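Local coordinates for glycerol dehydratase (Clostridium butyricum, PDB 1R9D), which probably dehydrates glycerol without coenzyme B12, as a member of the glycyl radical enzyme family related to pyruvate formate lyase, at residues V410-L415 with L420-A425; Y428-I431 with E435-K438. One frame throughout, in Å; residues are numbered along the deposited sequence.

Contact 1: V410-L415 with L420-A425; sequences VIIPAL and LTLEDA
Two consecutive helices joined by a tight turn bring Ile-412 and Leu-415 of helix 408-417 against Leu-420, just before helix 422-426, and Leu-422 and Ala-425 within it. Ile-412 and Leu-415 are three residues apart, about one turn, and the methyl of Ala-425 rests against both: CB of Ala-425 is 4.0 Å from CG2 of Ile-412 and 3.9 Å from CB of Leu-415. The small side chain lets the backbones come close, with Ile-412 CA and Ala-425 CA 5.2 Å apart. With CG1 of Ile-412 beside the backbone N (chi1 -67°), the CG2 branch faces the second helix, where it also meets CD1 of Leu-422 at 4.0 Å. At the turn, Leu-420 CD2 reaches CB of Leu-415 at 4.1 Å, the two leucines crossing at a slant; Leu-420 also packs against Tyr-543 and Phe-545 of strand 543-551. Thr-421 is the N-cap of helix 422-426: its OG1 accepts from Asp-424 N at 3.0 Å. The carboxylate of Asp-424 in turn makes a salt bridge with Lys-441 and a hydrogen bond with Tyr-543. One backbone bond links the segments directly, Leu-420 N to Leu-415 O at 3.3 Å; its N-H points well at the oxygen (161°), although the donor sits 34° out of the carbonyl plane.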
# COMPACT_ATOMS: atom_id res chain seq x y z
N VAL A 410 7.13 30.10 26.84
CA VAL A 410 5.83 29.75 26.27
C VAL A 410 5.95 28.44 25.49
O VAL A 410 5.12 27.54 25.62
CB VAL A 410 5.31 30.85 25.30
CG1 VAL A 410 4.12 30.32 24.50
CG2 VAL A 410 4.90 32.08 26.07
N ILE A 411 6.99 28.34 24.68
CA ILE A 411 7.19 27.16 23.84
C ILE A 411 7.32 25.83 24.57
O ILE A 411 6.70 24.84 24.17
CB ILE A 411 8.39 27.37 22.90
CG1 ILE A 411 8.06 28.51 21.93
CG2 ILE A 411 8.70 26.08 22.14
CD1 ILE A 411 9.23 28.93 21.05
N ILE A 412 8.12 25.78 25.63
CA ILE A 412 8.31 24.54 26.37
C ILE A 412 6.98 24.01 26.92
O ILE A 412 6.62 22.86 26.67
CB ILE A 412 9.37 24.72 27.48
CG1 ILE A 412 10.74 24.97 26.83
CG2 ILE A 412 9.44 23.49 28.37
CD1 ILE A 412 11.87 25.27 27.80
N PRO A 413 6.22 24.85 27.66
CA PRO A 413 4.93 24.40 28.20
C PRO A 413 3.96 23.96 27.09
O PRO A 413 3.27 22.95 27.21
CB PRO A 413 4.42 25.63 28.95
CG PRO A 413 5.67 26.31 29.38
CD PRO A 413 6.56 26.19 28.18
N ALA A 414 3.91 24.74 26.01
CA ALA A 414 3.04 24.42 24.89
C ALA A 414 3.38 23.04 24.31
O ALA A 414 2.49 22.27 23.95
CB ALA A 414 3.16 25.49 23.81
N LEU A 415 4.67 22.74 24.21
CA LEU A 415 5.10 21.45 23.67
C LEU A 415 4.73 20.29 24.61
O LEU A 415 4.28 19.24 24.16
CB LEU A 415 6.61 21.45 23.41
CG LEU A 415 7.06 22.27 22.20
CD1 LEU A 415 8.60 22.27 22.11
CD2 LEU A 415 6.45 21.69 20.94
N LEU A 420 5.02 16.04 24.40
CA LEU A 420 6.46 15.86 24.56
C LEU A 420 6.82 15.78 26.04
O LEU A 420 6.12 16.34 26.88
CB LEU A 420 7.24 17.03 23.94
CG LEU A 420 7.47 17.00 22.43
CD1 LEU A 420 6.16 17.19 21.70
CD2 LEU A 420 8.47 18.09 22.04
N THR A 421 7.89 15.05 26.36
CA THR A 421 8.33 14.97 27.75
C THR A 421 8.94 16.33 28.04
O THR A 421 9.25 17.07 27.10
CB THR A 421 9.42 13.91 27.94
OG1 THR A 421 10.55 14.24 27.13
CG2 THR A 421 8.90 12.54 27.54
N LEU A 422 9.13 16.67 29.31
CA LEU A 422 9.74 17.95 29.65
C LEU A 422 11.18 18.00 29.12
O LEU A 422 11.64 19.04 28.64
CB LEU A 422 9.74 18.15 31.17
CG LEU A 422 10.39 19.43 31.72
CD1 LEU A 422 9.69 20.66 31.14
CD2 LEU A 422 10.30 19.42 33.25
N GLU A 423 11.88 16.87 29.20
CA GLU A 423 13.26 16.80 28.71
C GLU A 423 13.32 17.11 27.22
O GLU A 423 14.14 17.91 26.77
CB GLU A 423 13.85 15.42 28.98
CG GLU A 423 15.37 15.40 29.04
CD GLU A 423 15.97 14.00 29.00
OE1 GLU A 423 15.39 13.08 29.63
OE2 GLU A 423 17.03 13.83 28.35
N ASP A 424 12.44 16.47 26.44
CA ASP A 424 12.41 16.69 25.00
C ASP A 424 11.98 18.11 24.65
O ASP A 424 12.56 18.73 23.76
CB ASP A 424 11.46 15.69 24.32
CG ASP A 424 12.08 14.31 24.15
OD1 ASP A 424 13.32 14.18 24.26
OD2 ASP A 424 11.33 13.34 23.88
N ALA A 425 10.98 18.64 25.35
CA ALA A 425 10.50 19.99 25.09
C ALA A 425 11.61 21.02 25.32
O ALA A 425 11.73 22.00 24.58
CB ALA A 425 9.29 20.32 25.97

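Contact 2: Y428-I431 with E435-K438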
# COMPACT_ATOMS: atom_id res chain seq x y z
N TYR A 428 14.06 21.76 22.31
CA TYR A 428 13.45 22.13 21.04
C TYR A 428 14.30 23.02 20.14
O TYR A 428 15.19 23.73 20.60
CB TYR A 428 12.10 22.83 21.29
CG TYR A 428 12.19 24.31 21.60
CD1 TYR A 428 12.22 25.27 20.58
CD2 TYR A 428 12.26 24.76 22.92
CE1 TYR A 428 12.30 26.63 20.87
CE2 TYR A 428 12.35 26.12 23.22
CZ TYR A 428 12.37 27.05 22.18
OH TYR A 428 12.43 28.39 22.48
N GLY A 429 14.00 22.94 18.85
CA GLY A 429 14.66 23.76 17.86
C GLY A 429 13.51 24.25 17.00
O GLY A 429 12.38 23.80 17.18
N ILE A 430 13.78 25.18 16.09
CA ILE A 430 12.72 25.69 15.23
C ILE A 430 12.82 25.16 13.80
O ILE A 430 13.91 25.03 13.24
CB ILE A 430 12.76 27.24 15.17
CG1 ILE A 430 12.43 27.81 16.56
CG2 ILE A 430 11.76 27.75 14.14
CD1 ILE A 430 11.05 27.43 17.07
N ILE A 431 11.66 24.84 13.23
CA ILE A 431 11.57 24.34 11.86
C ILE A 431 11.06 25.47 10.96
O ILE A 431 10.11 26.16 11.32
CB ILE A 431 10.57 23.17 11.74
CG1 ILE A 431 11.02 22.01 12.64
CG2 ILE A 431 10.45 22.72 10.28
CD1 ILE A 431 12.46 21.55 12.38
N GLU A 435 8.04 27.13 13.58
CA GLU A 435 7.50 25.86 14.08
C GLU A 435 8.45 25.05 14.99
O GLU A 435 9.46 24.51 14.54
CB GLU A 435 7.04 25.01 12.89
CG GLU A 435 6.23 25.82 11.83
CD GLU A 435 7.05 26.21 10.59
OE1 GLU A 435 7.36 25.31 9.77
OE2 GLU A 435 7.40 27.41 10.43
N PRO A 436 8.11 24.93 16.29
CA PRO A 436 8.96 24.18 17.22
C PRO A 436 8.82 22.66 17.19
O PRO A 436 7.74 22.13 16.91
CB PRO A 436 8.57 24.74 18.60
CG PRO A 436 7.42 25.69 18.35
CD PRO A 436 6.91 25.43 16.96
N GLN A 437 9.91 21.96 17.49
CA GLN A 437 9.88 20.50 17.54
C GLN A 437 11.12 19.95 18.25
O GLN A 437 12.11 20.66 18.41
CB GLN A 437 9.82 19.89 16.12
CG GLN A 437 11.22 19.61 15.50
CD GLN A 437 11.19 18.77 14.22
OE1 GLN A 437 12.22 18.23 13.80
NE2 GLN A 437 10.03 18.68 13.58
N LYS A 438 11.03 18.70 18.69
CA LYS A 438 12.16 18.02 19.31
C LYS A 438 12.89 17.42 18.11
O LYS A 438 12.37 16.52 17.45
CB LYS A 438 11.68 16.91 20.25
CG LYS A 438 12.73 15.86 20.57
CD LYS A 438 13.97 16.44 21.24
CE LYS A 438 14.96 15.33 21.56
NZ LYS A 438 16.16 15.80 22.31
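Gly-429 to Ile-431 pair with Glu-435 to Gln-437 as a two-stranded antiparallel hairpin, the strand axes 4.4 Å apart at closest and 133° between directions, so the pair is strongly twisted. Gly-429 and Gln-437 bond reciprocally, N of Gly-429 to O of Gln-437 at 3.0 Å, and so do Ile-431 and Glu-435, with Glu-435 N to Ile-431 O at 3.2 Å. Between them Ile-430 and Pro-436 form the non-hydrogen-bonded pair, a place where the proline's missing N-H costs no cross-strand bond. Ile-430 CD1 folds over the proline, 4.0 Å from its CB. On the face of Ile-431, Glu-435 and Gln-437, CD1 of Ile-431 lies 3.6 Å from CD of Gln-437, whose amide is held by His-446 and the backbone N of Ser-166. Glu-435 bends at chi2 (101°); its OE2 accepts from Cys-433 N and its OE1 is hydrogen-bonded to glycerol O3. The buried Tyr-428 ring has CD1 4.2 Å from CB of Pro-436; its hydroxyl bonds Asp-408, and Arg-379 is a cation-pi partner. Helix 408-417 packs on Tyr-428 and Pro-436, while strands 341-344 and 404-407 supply neighbours for Ile-430.

In the fold
Contacts 1 and 2 follow in series along the chain, helix 422-426 running on into strand 429-431, and their centres lie about 10 Å apart. Helix 408-417 joins them: Leu-415 CD1 is 3.6 Å from Tyr-428 CB, and Ile-411 CG2 is 3.8 Å from Pro-436 CB. A second junction places Lys-438 CE 3.4 Å from Asp-424 OD1. Contact 1 is the more peripheral, its centre about 21 Å from the centre of the chain, against about 11 Å for that of contact 2. Contact 2 reaches the ligand, with nearest atoms of the Glu-435 side chain and glycerol about 3 Å apart. Cys-433 in the hairpin turn is probably on the cysteine-bearing loop that glycyl radical enzymes carry at the active site.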